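Local coordinates for putative type VI secretion protein (Escherichia coli, PDB 6SKI), which probably acts as a phospholipase toxin of the type VI secretion system, a Tle1-family hydrolase carried on the VgrG spike, at residues 370-374 with 375-379; 274-277 with 278-281. All blocks are in the same frame, centred on the assembly; numbering follows the deposited sequence.

Contact 1 of 2, residues 370-374 with 375-379; sequences HILPH and GKLTT
Leu372 and Leu377 meet in a local contact round a tight turn at the surface, where the loop after helix 350-362 swings into strand 376-386. Their methyl ends do the touching: CD1 of Leu372 lies 3.7 Å from CD2 of Leu377, and the two side chains cross obliquely. Leu372 turns its CG beside its own backbone N (chi1 -66°), whereas in Leu377 CG stands opposite the backbone N at -169°; with these two settings the branches converge although one residue sits in the turn and the other on the strand. Behind the pair, Leu372 rests on Phe407, and Leu377 on Val405, Met363 and Arg359.

The bend itself is a type I beta turn over 372-375, with Pro373 and His374 at its corner positions. It is closed by Gly375 N donating to Leu372 O at 3.2 Å. The N-H points almost straight at the oxygen (167°), but it arrives from well above the carbonyl plane. One residue earlier, His374 N makes a weak bond of 3.5 Å to Ile371 O, giving two consecutive type I turns, with helical backbone angles at 371-373.

Gly375 leads into an outer strand of a three-stranded antiparallel sheet, where backbone bonds tie Lys376 to Glu408 and Thr378 to Phe406. The imidazole of His374 presents its edge, in plane, to His370 O. Tyr480 of helix 476-483 meets that ring with the two planes inclined to each other.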
loop_
_atom_site.group_PDB
_atom_site.type_symbol
_atom_site.label_atom_id
_atom_site.label_comp_id
_atom_site.label_asym_id
_atom_site.label_seq_id
_atom_site.Cartn_x
_atom_site.Cartn_y
_atom_site.Cartn_z
ATOM N N HIS A 370 -18.615 -1.584 -19.273
ATOM C CA HIS A 370 -17.671 -2.510 -19.873
ATOM C C HIS A 370 -17.427 -3.749 -19.028
ATOM O O HIS A 370 -16.756 -4.672 -19.494
ATOM C CB HIS A 370 -16.344 -1.794 -20.133
ATOM C CG HIS A 370 -16.484 -0.562 -20.970
ATOM N ND1 HIS A 370 -16.820 -0.605 -22.306
ATOM C CD2 HIS A 370 -16.355 0.749 -20.658
ATOM C CE1 HIS A 370 -16.883 0.625 -22.783
ATOM N NE2 HIS A 370 -16.604 1.465 -21.803
ATOM N N ILE A 371 -17.965 -3.798 -17.812
ATOM C CA ILE A 371 -17.787 -4.949 -16.937
ATOM C C ILE A 371 -18.962 -5.914 -17.027
ATOM O O ILE A 371 -18.760 -7.133 -16.907
ATOM C CB ILE A 371 -17.585 -4.484 -15.479
ATOM C CG1 ILE A 371 -16.279 -3.706 -15.344
ATOM C CG2 ILE A 371 -17.575 -5.656 -14.520
ATOM C CD1 ILE A 371 -16.395 -2.460 -14.499
ATOM N N LEU A 372 -20.164 -5.418 -17.278
ATOM C CA LEU A 372 -21.381 -6.214 -17.322
ATOM C C LEU A 372 -21.472 -7.106 -18.557
ATOM O O LEU A 372 -21.994 -8.222 -18.453
ATOM C CB LEU A 372 -22.601 -5.297 -17.250
ATOM C CG LEU A 372 -22.760 -4.561 -15.923
ATOM C CD1 LEU A 372 -24.085 -3.831 -15.879
ATOM C CD2 LEU A 372 -22.622 -5.510 -14.749
ATOM N N PRO A 373 -21.012 -6.676 -19.740
ATOM C CA PRO A 373 -21.091 -7.563 -20.909
ATOM C C PRO A 373 -20.260 -8.828 -20.792
ATOM O O PRO A 373 -20.371 -9.695 -21.668
ATOM C CB PRO A 373 -20.576 -6.673 -22.041
ATOM C CG PRO A 373 -21.006 -5.331 -21.620
ATOM C CD PRO A 373 -20.629 -5.320 -20.174
ATOM N N HIS A 374 -19.442 -8.971 -19.752
ATOM C CA HIS A 374 -18.579 -10.133 -19.599
ATOM C C HIS A 374 -19.082 -11.082 -18.522
ATOM O O HIS A 374 -18.388 -12.041 -18.173
ATOM C CB HIS A 374 -17.152 -9.678 -19.300
ATOM C CG HIS A 374 -16.573 -8.811 -20.371
ATOM N ND1 HIS A 374 -16.181 -9.302 -21.596
ATOM C CD2 HIS A 374 -16.341 -7.478 -20.409
ATOM C CE1 HIS A 374 -15.731 -8.311 -22.342
ATOM N NE2 HIS A 374 -15.810 -7.193 -21.643
ATOM N N GLY A 375 -20.280 -10.839 -18.001
ATOM C CA GLY A 375 -20.941 -11.714 -17.059
ATOM C C GLY A 375 -22.432 -11.580 -17.268
ATOM O O GLY A 375 -22.889 -10.801 -18.105
ATOM N N LYS A 376 -23.197 -12.355 -16.508
ATOM C CA LYS A 376 -24.649 -12.327 -16.601
ATOM C C LYS A 376 -25.214 -11.514 -15.443
ATOM O O LYS A 376 -24.880 -11.759 -14.277
ATOM C CB LYS A 376 -25.226 -13.744 -16.633
ATOM C CG LYS A 376 -24.953 -14.594 -15.407
ATOM C CD LYS A 376 -25.709 -15.912 -15.471
ATOM C CE LYS A 376 -27.172 -15.695 -15.819
ATOM N NZ LYS A 376 -28.075 -16.551 -15.003
ATOM N N LEU A 377 -26.034 -10.521 -15.776
ATOM C CA LEU A 377 -26.709 -9.674 -14.801
ATOM C C LEU A 377 -28.177 -10.075 -14.739
ATOM O O LEU A 377 -28.875 -10.052 -15.758
ATOM C CB LEU A 377 -26.565 -8.199 -15.172
ATOM C CG LEU A 377 -26.990 -7.186 -14.114
ATOM C CD1 LEU A 377 -26.077 -7.269 -12.912
ATOM C CD2 LEU A 377 -26.987 -5.788 -14.693
ATOM N N THR A 378 -28.641 -10.437 -13.547
ATOM C CA THR A 378 -29.975 -10.981 -13.362
ATOM C C THR A 378 -30.563 -10.358 -12.103
ATOM O O THR A 378 -29.850 -9.750 -11.310
ATOM C CB THR A 378 -29.917 -12.515 -13.260
ATOM O OG1 THR A 378 -29.214 -13.034 -14.394
ATOM C CG2 THR A 378 -31.305 -13.133 -13.250
ATOM N N THR A 379 -31.878 -10.470 -11.942
ATOM C CA THR A 379 -32.519 -10.234 -10.656
ATOM C C THR A 379 -32.838 -11.587 -10.039
ATOM O O THR A 379 -33.556 -12.394 -10.638
ATOM C CB THR A 379 -33.791 -9.397 -10.786
ATOM O OG1 THR A 379 -34.897 -10.258 -11.075
ATOM C CG2 THR A 379 -33.654 -8.366 -11.876
#

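Contact 2 of 2, residues 274-277 with 278-281; sequences SVAK and KVFQ
The backbone of Val275 and Ala276 runs up to a bend at Lys277, whose helical backbone angles turn the chain from an extended Ala276 into the straight beta conformation of Lys278 and Val279. This is a loop-to-strand entry in the alpha/beta-hydrolase core: strand 278-284 lies parallel between strands 237-243 and 303-306 of the mixed sheet, and its backbone bonds to strand 237-243 begin right at the bend, with Lys277 paired to Val238, and continue through Lys278 and Phe280.

Across the bend the apolar contact belongs to one methyl of Val279. Its CG2 lies beside the residue's own backbone N, as CG1 takes the position opposite that N (chi1 179°), and from there it reaches CB of Ala276 at 3.7 Å. The same CG2 lies 4.2 Å from CG1 of Val275, and the two valine side chains cross at about a right angle. CG2 of Val279 thus touches both Ala276 and Val275 on the inner side of the bend. Trp301 adjoins both valines, Ile297 packs on Val279, and helix 198-211 covers Val275 through Ala207, Asn208 and Met211.

The two lysines leave the bend differently. Lys278, bent at chi2 (-65°), folds its aliphatic part back alongside the preceding peptide. Lys277 bends at both of its outer torsions, and its NZ forms a salt bridge with OE2 of Glu237.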
loop_
_atom_site.group_PDB
_atom_site.type_symbol
_atom_site.label_atom_id
_atom_site.label_comp_id
_atom_site.label_asym_id
_atom_site.label_seq_id
_atom_site.Cartn_x
_atom_site.Cartn_y
_atom_site.Cartn_z
ATOM N N SER A 274 8.142 20.434 -4.195
ATOM C CA SER A 274 9.477 19.981 -3.831
ATOM C C SER A 274 9.450 18.680 -3.041
ATOM O O SER A 274 10.467 18.309 -2.444
ATOM C CB SER A 274 10.207 21.064 -3.034
ATOM O OG SER A 274 11.072 20.491 -2.072
ATOM N N VAL A 275 8.314 17.980 -3.021
ATOM C CA VAL A 275 8.229 16.730 -2.278
ATOM C C VAL A 275 9.070 15.654 -2.946
ATOM O O VAL A 275 9.549 14.729 -2.282
ATOM C CB VAL A 275 6.759 16.299 -2.128
ATOM C CG1 VAL A 275 6.216 15.749 -3.435
ATOM C CG2 VAL A 275 6.614 15.287 -1.013
ATOM N N ALA A 276 9.274 15.760 -4.255
ATOM C CA ALA A 276 10.048 14.793 -5.018
ATOM C C ALA A 276 10.379 15.418 -6.361
ATOM O O ALA A 276 9.791 16.423 -6.762
ATOM C CB ALA A 276 9.291 13.477 -5.201
ATOM N N LYS A 277 11.337 14.811 -7.056
ATOM C CA LYS A 277 11.713 15.324 -8.367
ATOM C C LYS A 277 10.699 14.911 -9.424
ATOM O O LYS A 277 10.330 15.715 -10.286
ATOM C CB LYS A 277 13.122 14.857 -8.728
ATOM C CG LYS A 277 14.148 15.227 -7.671
ATOM C CD LYS A 277 15.572 15.060 -8.163
ATOM C CE LYS A 277 16.157 13.727 -7.734
ATOM N NZ LYS A 277 16.639 13.750 -6.325
ATOM N N LYS A 278 10.231 13.668 -9.368
ATOM C CA LYS A 278 9.167 13.187 -10.235
ATOM C C LYS A 278 8.155 12.425 -9.396
ATOM O O LYS A 278 8.528 11.622 -8.538
ATOM C CB LYS A 278 9.709 12.282 -11.343
ATOM C CG LYS A 278 10.727 12.942 -12.253
ATOM C CD LYS A 278 10.110 14.069 -13.050
ATOM C CE LYS A 278 10.881 14.320 -14.328
ATOM N NZ LYS A 278 11.319 13.046 -14.956
ATOM N N VAL A 279 6.874 12.691 -9.634
ATOM C CA VAL A 279 5.783 11.996 -8.964
ATOM C C VAL A 279 4.827 11.490 -10.031
ATOM O O VAL A 279 4.502 12.220 -10.973
ATOM C CB VAL A 279 5.044 12.906 -7.964
ATOM C CG1 VAL A 279 3.901 12.161 -7.306
ATOM C CG2 VAL A 279 6.002 13.438 -6.917
ATOM N N PHE A 280 4.394 10.239 -9.899
ATOM C CA PHE A 280 3.436 9.650 -10.823
ATOM C C PHE A 280 2.429 8.823 -10.045
ATOM O O PHE A 280 2.812 8.002 -9.209
ATOM C CB PHE A 280 4.133 8.770 -11.860
ATOM C CG PHE A 280 3.217 8.245 -12.922
ATOM C CD1 PHE A 280 2.647 9.097 -13.846
ATOM C CD2 PHE A 280 2.916 6.899 -12.991
ATOM C CE1 PHE A 280 1.806 8.615 -14.818
ATOM C CE2 PHE A 280 2.079 6.415 -13.965
ATOM C CZ PHE A 280 1.521 7.276 -14.878
ATOM N N GLN A 281 1.147 9.044 -10.313
ATOM C CA GLN A 281 0.087 8.210 -9.773
ATOM C C GLN A 281 -0.733 7.603 -10.896
ATOM O O GLN A 281 -1.064 8.278 -11.873
ATOM C CB GLN A 281 -0.848 8.982 -8.850
ATOM C CG GLN A 281 -1.696 8.062 -8.002
ATOM C CD GLN A 281 -2.540 8.788 -6.992
ATOM O OE1 GLN A 281 -3.033 9.880 -7.248
ATOM N NE2 GLN A 281 -2.725 8.175 -5.836
#

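Contacts 1 and 2 are both places where a loop turns into a beta strand, but they serve two different sheets. Their centres are 39 Å apart and their nearest atoms about 19 Å, and they do not touch. Contact 2 comes first in the chain and is buried in the hydrolase core; contact 1 lies at the surface, on the three-stranded antiparallel sheet. The probable catalytic triad of Ser197, Asp245 and His310 relates more directly to contact 2, because strand 237-243, which pairs with strand 278-284, ends just ahead of Asp245. Neither contact is touched by the other protein chain of the assembly.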